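PDB 4K08: methyl-accepting chemotaxis sensory transducer, which probably senses small molecules in the periplasm through a PAS-like Cache domain and relays their presence to the chemotaxis machinery. Local coordinates for residues N61-R66 with R98-R103; Y110-P115 with V121-F126. One frame throughout, in Å; residues are numbered along the deposited sequence. Where two conformers were deposited one is given.

Both contacts belong to one Cache sensor domain and reach the same five-stranded antiparallel sheet, but in different ways. Contact 1 comes first along the chain: the turn that follows strand 59-62 rests against the C-terminal end of helix 92-103. That helix leads directly into strand 105-113, whose pairing with strand 120-130 forms the hairpin of contact 2. Their centres lie about 18 Å apart and their nearest atoms about 7 Å, without touching. Contact 1 is helix-to-turn packing on a partly exposed flank; contact 2 pairs strands at the sheet edge and walls a pocket that holds acetate. The ligand-holding hairpin is thus tied to that packing through one sheet and the helix-to-strand link.

Contact 1: residues N61-R66 with R98-R103; sequences NDLEPR and RTVRAR
Leu63 leans from the turn after strand 59-62 onto helix 92-103, where it meets Val100 and Arg101. The inner, buried side is apolar: Leu63 CD2 approaches Val100 CG2 at 4.3 Å. CG of Leu63 stands anti to the carbonyl carbon (chi1 -61°), which carries the branched end of the side chain toward the helix. Both residues also touch Val136 of strand 135-142, so compact hydrocarbon side chains suit the place where turn, helix and sheet converge.

The outer side faces solvent and is less ordered. Arg101 is exposed and was modelled in two conformers; in the one described, it lies against Leu63 at van der Waals range, NH2 3.9 Å from Leu63 CB and NH1 3.9 Å from Leu63 O, too far for a hydrogen bond. A long, solvent-tolerant chain fits this border.

The turn, in contrast, is braced from within. Asp62 OD1 accepts the backbone N of Glu64 at 3.0 Å, an Asx turn in which the donor comes from above the carboxylate plane, and takes a second, weak bond from Arg66 N. A cis peptide before Pro65 helps to bend the chain back, and the proline packs on Phe93 and Val97 of the helix. Arg66 grips Glu64 side-on in a salt bridge, NE to OE1 at 2.7 Å and NH2 to OE2 at 2.9 Å; both acceptors lie close to the guanidinium plane, though OE1 is met from above the carboxylate plane.

With no hydrogen bond or salt bridge between 61-66 and 98-103, polar chemistry shapes the turn itself, while its hold on 98-103 rests on modest van der Waals contact of Leu63 with Val100 and the Arg101 guanidinium.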
loop_
_atom_site.group_PDB
_atom_site.type_symbol
_atom_site.label_atom_id
_atom_site.label_comp_id
_atom_site.label_asym_id
_atom_site.label_seq_id
_atom_site.Cartn_x
_atom_site.Cartn_y
_atom_site.Cartn_z
ATOM N N ASN A 61 2.795 4.205 2.072
ATOM C CA ASN A 61 3.264 5.573 1.893
ATOM C C ASN A 61 2.468 6.521 2.788
ATOM O O ASN A 61 1.452 6.115 3.324
ATOM C CB ASN A 61 3.239 6.018 0.411
ATOM C CG ASN A 61 1.827 6.076 -0.179
ATOM O OD1 ASN A 61 1.345 5.103 -0.777
ATOM N ND2 ASN A 61 1.171 7.229 -0.035
ATOM N N ASP A 62 2.938 7.761 2.948
ATOM C CA ASP A 62 2.187 8.732 3.779
ATOM C C ASP A 62 1.483 9.744 2.894
ATOM O O ASP A 62 1.411 9.566 1.653
ATOM C CB ASP A 62 3.050 9.460 4.845
ATOM C CG ASP A 62 4.121 10.392 4.245
ATOM O OD1 ASP A 62 4.022 10.866 3.071
ATOM O OD2 ASP A 62 5.110 10.645 4.979
ATOM N N LEU A 63 0.953 10.796 3.518
ATOM C CA LEU A 63 0.031 11.684 2.811
ATOM C C LEU A 63 0.704 12.808 2.031
ATOM O O LEU A 63 0.046 13.489 1.253
ATOM C CB LEU A 63 -1.016 12.248 3.802
ATOM C CG LEU A 63 -1.865 11.133 4.453
ATOM C CD1 LEU A 63 -2.810 11.736 5.483
ATOM C CD2 LEU A 63 -2.638 10.310 3.420
ATOM N N GLU A 64 2.011 12.987 2.207
ATOM C CA GLU A 64 2.742 14.018 1.472
ATOM C C GLU A 64 2.483 14.013 -0.065
ATOM O O GLU A 64 2.204 15.069 -0.615
ATOM C CB GLU A 64 4.248 13.975 1.806
ATOM C CG GLU A 64 5.050 15.183 1.270
ATOM C CD GLU A 64 6.515 15.178 1.714
ATOM O OE1 GLU A 64 6.868 14.440 2.681
ATOM O OE2 GLU A 64 7.321 15.894 1.082
ATOM N N PRO A 65 2.549 12.841 -0.764
ATOM C CA PRO A 65 2.927 11.464 -0.367
ATOM C C PRO A 65 4.419 11.250 -0.393
ATOM O O PRO A 65 5.109 11.756 -1.262
ATOM C CB PRO A 65 2.265 10.560 -1.421
ATOM C CG PRO A 65 2.217 11.439 -2.728
ATOM C CD PRO A 65 2.105 12.936 -2.179
ATOM N N ARG A 66 4.908 10.482 0.584
ATOM C CA ARG A 66 6.296 10.127 0.674
ATOM C C ARG A 66 6.339 8.610 1.024
ATOM O O ARG A 66 5.487 8.129 1.782
ATOM C CB ARG A 66 6.997 10.964 1.762
ATOM C CG ARG A 66 8.527 10.685 1.979
ATOM C CD ARG A 66 9.179 11.818 2.913
ATOM N NE ARG A 66 9.154 13.151 2.272
ATOM C CZ ARG A 66 10.154 13.647 1.546
ATOM N NH1 ARG A 66 11.261 12.932 1.348
ATOM N NH2 ARG A 66 10.077 14.880 1.022
ATOM N N ARG A 98 -5.447 11.076 -2.722
ATOM C CA ARG A 98 -6.765 11.678 -3.008
ATOM C C ARG A 98 -7.895 10.693 -2.749
ATOM O O ARG A 98 -8.912 11.042 -2.189
ATOM C CB ARG A 98 -6.869 12.174 -4.457
ATOM C CG ARG A 98 -6.088 13.444 -4.760
ATOM C CD ARG A 98 -6.567 14.069 -6.095
ATOM N NE ARG A 98 -5.534 14.016 -7.127
ATOM C CZ ARG A 98 -4.369 14.674 -7.042
ATOM N NH1 ARG A 98 -3.451 14.560 -8.034
ATOM N NH2 ARG A 98 -4.107 15.435 -5.946
ATOM N N THR A 99 -7.693 9.444 -3.144
ATOM C CA THR A 99 -8.698 8.405 -2.964
ATOM C C THR A 99 -8.966 8.125 -1.490
ATOM O O THR A 99 -10.120 7.979 -1.092
ATOM C CB THR A 99 -8.217 7.084 -3.609
ATOM O OG1 THR A 99 -7.976 7.314 -5.000
ATOM C CG2 THR A 99 -9.245 5.966 -3.425
ATOM N N VAL A 100 -7.919 7.983 -0.670
ATOM C CA VAL A 100 -8.177 7.656 0.726
ATOM C C VAL A 100 -8.650 8.937 1.453
ATOM O O VAL A 100 -9.513 8.847 2.313
ATOM C CB VAL A 100 -6.990 7.025 1.504
ATOM C CG1 VAL A 100 -6.398 5.733 0.737
ATOM C CG2 VAL A 100 -5.923 8.058 1.794
ATOM N N ARG A 101 -8.079 10.098 1.123
ATOM C CA ARG A 101 -8.481 11.349 1.793
ATOM C C ARG A 101 -9.933 11.679 1.450
ATOM O O ARG A 101 -10.647 12.258 2.260
ATOM C CB ARG A 101 -7.567 12.542 1.427
ATOM C CG ARG A 101 -6.392 12.794 2.397
ATOM C CD ARG A 101 -5.929 14.290 2.421
ATOM N NE ARG A 101 -5.085 14.685 1.276
ATOM C CZ ARG A 101 -3.817 15.115 1.364
ATOM N NH1 ARG A 101 -3.149 15.443 0.257
ATOM N NH2 ARG A 101 -3.204 15.233 2.545
ATOM N N ALA A 102 -10.366 11.315 0.245
ATOM C CA ALA A 102 -11.723 11.599 -0.193
ATOM C C ALA A 102 -12.727 10.443 0.028
ATOM O O ALA A 102 -13.895 10.720 0.253
ATOM C CB ALA A 102 -11.737 12.112 -1.681
ATOM N N ARG A 103 -12.312 9.185 -0.028
ATOM C CA ARG A 103 -13.274 8.061 0.047
ATOM C C ARG A 103 -12.997 7.023 1.161
ATOM O O ARG A 103 -13.778 6.087 1.354
ATOM C CB ARG A 103 -13.323 7.353 -1.299
#

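Contact 2: residues Y110-P115 with V121-F126; sequences YLWPKP and VPKISF. With ACT (acetate ion), chain C.
The hydroxyl of Tyr110 is held between two partners: Ser125 OG donates to Tyr110 OH at 2.6 Å, and Tyr110 OH in turn donates to acetate OXT at 2.5 Å. A phenol suits this place because its hydroxyl can accept and donate at once. The acetate oxygen lies at the edge of the phenol ring, in its plane. Lys123 NZ reaches the same OXT at 2.7 Å, so one carboxylate oxygen is gripped by a neutral donor and by one that is probably charged. With CG of Lys123 anti to the backbone N (chi1 -170°) and the chain extended beyond it, the ammonium is delivered past the tyrosine to the ligand; Lys123 NZ is also hydrogen-bonded to Tyr142 OH.

Trp112 supplies a wall. Acetate O sits 3.1 Å above the plane of the Trp112 ring, offset toward the rim, while Pro113 CD covers the opposite face. Without the indole, as with an alanine here, the acetate is likely to lose the flat surface it lies on, and Pro113 CD, His70 and Tyr84 their ring partner.

Strand pairing positions these groups. Tyr110 and Lys123 exchange backbone bonds as an antiparallel hydrogen-bonded pair, Lys123 N to Tyr110 O being 2.8 Å. Trp112 and Val121 form the next such pair, and the short strand axes stand at 111°, a strongly twisted hairpin. Between them, Leu111 CD2 packs on Pro122 CD at 3.9 Å on the other face of the sheet. This non-hydrogen-bonded pair suits Pro122, which has no N-H to offer, while Leu111 N turns to Asp86 OD2.

Tyr57 and His70 also bond the acetate, which probably came from the crystallisation liquor; the whole is consistent with the small-ligand pocket of a Cache sensor domain.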
loop_
_atom_site.group_PDB
_atom_site.type_symbol
_atom_site.label_atom_id
_atom_site.label_comp_id
_atom_site.label_asym_id
_atom_site.label_seq_id
_atom_site.Cartn_x
_atom_site.Cartn_y
_atom_site.Cartn_z
ATOM N N TYR A 110 -2.949 1.709 -12.510
ATOM C CA TYR A 110 -1.749 2.411 -12.951
ATOM C C TYR A 110 -0.799 1.339 -13.468
ATOM O O TYR A 110 -1.141 0.151 -13.451
ATOM C CB TYR A 110 -1.073 3.199 -11.776
ATOM C CG TYR A 110 -0.803 2.334 -10.542
ATOM C CD1 TYR A 110 -1.835 2.018 -9.662
ATOM C CD2 TYR A 110 0.482 1.821 -10.271
ATOM C CE1 TYR A 110 -1.592 1.216 -8.503
ATOM C CE2 TYR A 110 0.729 1.000 -9.094
ATOM C CZ TYR A 110 -0.319 0.709 -8.250
ATOM O OH TYR A 110 -0.122 -0.068 -7.123
ATOM N N LEU A 111 0.379 1.761 -13.920
ATOM C CA LEU A 111 1.395 0.871 -14.447
ATOM C C LEU A 111 2.538 0.761 -13.444
ATOM O O LEU A 111 3.087 1.789 -13.008
ATOM C CB LEU A 111 1.965 1.424 -15.765
ATOM C CG LEU A 111 0.949 1.636 -16.910
ATOM C CD1 LEU A 111 1.459 2.706 -17.929
ATOM C CD2 LEU A 111 0.689 0.245 -17.566
ATOM N N TRP A 112 2.944 -0.467 -13.150
ATOM C CA TRP A 112 3.977 -0.741 -12.144
ATOM C C TRP A 112 4.613 -2.103 -12.465
ATOM O O TRP A 112 3.923 -3.031 -12.899
ATOM C CB TRP A 112 3.388 -0.792 -10.722
ATOM C CG TRP A 112 4.477 -0.652 -9.681
ATOM C CD1 TRP A 112 5.218 -1.661 -9.075
ATOM C CD2 TRP A 112 4.921 0.584 -9.108
ATOM N NE1 TRP A 112 6.105 -1.093 -8.161
ATOM C CE2 TRP A 112 5.943 0.282 -8.177
ATOM C CE3 TRP A 112 4.551 1.929 -9.305
ATOM C CZ2 TRP A 112 6.610 1.280 -7.433
ATOM C CZ3 TRP A 112 5.214 2.942 -8.544
ATOM C CH2 TRP A 112 6.248 2.596 -7.637
ATOM N N PRO A 113 5.938 -2.208 -12.294
ATOM C CA PRO A 113 6.572 -3.503 -12.607
ATOM C C PRO A 113 6.187 -4.633 -11.648
ATOM O O PRO A 113 5.799 -4.439 -10.486
ATOM C CB PRO A 113 8.076 -3.232 -12.488
ATOM C CG PRO A 113 8.221 -1.885 -11.805
ATOM C CD PRO A 113 6.893 -1.166 -11.867
ATOM N N LYS A 114 6.318 -5.842 -12.173
ATOM C CA LYS A 114 6.245 -7.050 -11.365
ATOM C C LYS A 114 7.546 -7.119 -10.521
ATOM O O LYS A 114 8.591 -6.623 -10.951
ATOM C CB LYS A 114 6.092 -8.280 -12.280
ATOM C CG LYS A 114 4.643 -8.437 -12.787
ATOM C CD LYS A 114 4.426 -9.712 -13.611
ATOM C CE LYS A 114 2.937 -9.895 -13.942
ATOM N NZ LYS A 114 2.663 -11.026 -14.942
ATOM N N PRO A 115 7.478 -7.723 -9.319
ATOM C CA PRO A 115 8.707 -7.930 -8.520
ATOM C C PRO A 115 9.805 -8.583 -9.360
ATOM O O PRO A 115 9.501 -9.531 -10.093
ATOM C CB PRO A 115 8.259 -8.903 -7.422
ATOM C CG PRO A 115 6.777 -8.582 -7.213
ATOM C CD PRO A 115 6.294 -8.320 -8.689
ATOM N N VAL A 121 3.709 -2.592 -15.901
ATOM C CA VAL A 121 2.613 -3.273 -16.580
ATOM C C VAL A 121 1.344 -2.929 -15.827
ATOM O O VAL A 121 1.437 -2.409 -14.712
ATOM C CB VAL A 121 2.823 -4.789 -16.634
ATOM C CG1 VAL A 121 4.135 -5.120 -17.379
ATOM C CG2 VAL A 121 2.833 -5.371 -15.179
ATOM N N PRO A 122 0.165 -3.181 -16.436
ATOM C CA PRO A 122 -1.096 -2.805 -15.805
ATOM C C PRO A 122 -1.336 -3.462 -14.459
ATOM O O PRO A 122 -1.227 -4.688 -14.295
ATOM C CB PRO A 122 -2.169 -3.223 -16.847
ATOM C CG PRO A 122 -1.441 -3.062 -18.173
ATOM C CD PRO A 122 -0.035 -3.593 -17.854
ATOM N N LYS A 123 -1.682 -2.613 -13.500
ATOM C CA LYS A 123 -1.888 -3.029 -12.129
ATOM C C LYS A 123 -3.155 -2.380 -11.586
ATOM O O LYS A 123 -3.485 -1.223 -11.925
ATOM C CB LYS A 123 -0.659 -2.653 -11.272
ATOM C CG LYS A 123 -0.661 -3.259 -9.843
ATOM C CD LYS A 123 0.754 -3.159 -9.179
ATOM C CE LYS A 123 0.743 -3.755 -7.727
ATOM N NZ LYS A 123 2.127 -3.706 -7.124
ATOM N N ILE A 124 -3.873 -3.121 -10.756
ATOM C CA ILE A 124 -5.039 -2.590 -10.072
ATOM C C ILE A 124 -4.838 -2.797 -8.565
ATOM O O ILE A 124 -4.732 -3.946 -8.104
ATOM C CB ILE A 124 -6.368 -3.279 -10.541
ATOM C CG1 ILE A 124 -6.586 -3.084 -12.065
ATOM C CG2 ILE A 124 -7.535 -2.709 -9.766
ATOM C CD1 ILE A 124 -7.793 -3.842 -12.619
ATOM N N SER A 125 -4.745 -1.705 -7.806
ATOM C CA SER A 125 -4.466 -1.827 -6.373
ATOM C C SER A 125 -5.620 -1.344 -5.516
ATOM O O SER A 125 -6.338 -0.381 -5.881
ATOM C CB SER A 125 -3.198 -1.059 -6.017
ATOM O OG SER A 125 -2.052 -1.697 -6.567
ATOM N N PHE A 126 -5.837 -2.026 -4.398
ATOM C CA PHE A 126 -6.678 -1.470 -3.345
ATOM C C PHE A 126 -5.816 -0.745 -2.296
ATOM O O PHE A 126 -4.854 -1.331 -1.752
ATOM C CB PHE A 126 -7.519 -2.543 -2.670
ATOM C CG PHE A 126 -8.683 -1.981 -1.872
ATOM C CD1 PHE A 126 -9.823 -1.493 -2.529
ATOM C CD2 PHE A 126 -8.628 -1.917 -0.487
ATOM C CE1 PHE A 126 -10.904 -0.975 -1.813
ATOM C CE2 PHE A 126 -9.703 -1.392 0.248
ATOM C CZ PHE A 126 -10.841 -0.918 -0.421
HETATM C C ACT C . 3.074 -0.440 -6.083
HETATM O O ACT C . 4.125 -1.118 -5.772
HETATM O OXT ACT C . 2.178 -1.003 -6.763
HETATM C CH3 ACT C . 2.841 1.019 -5.665
#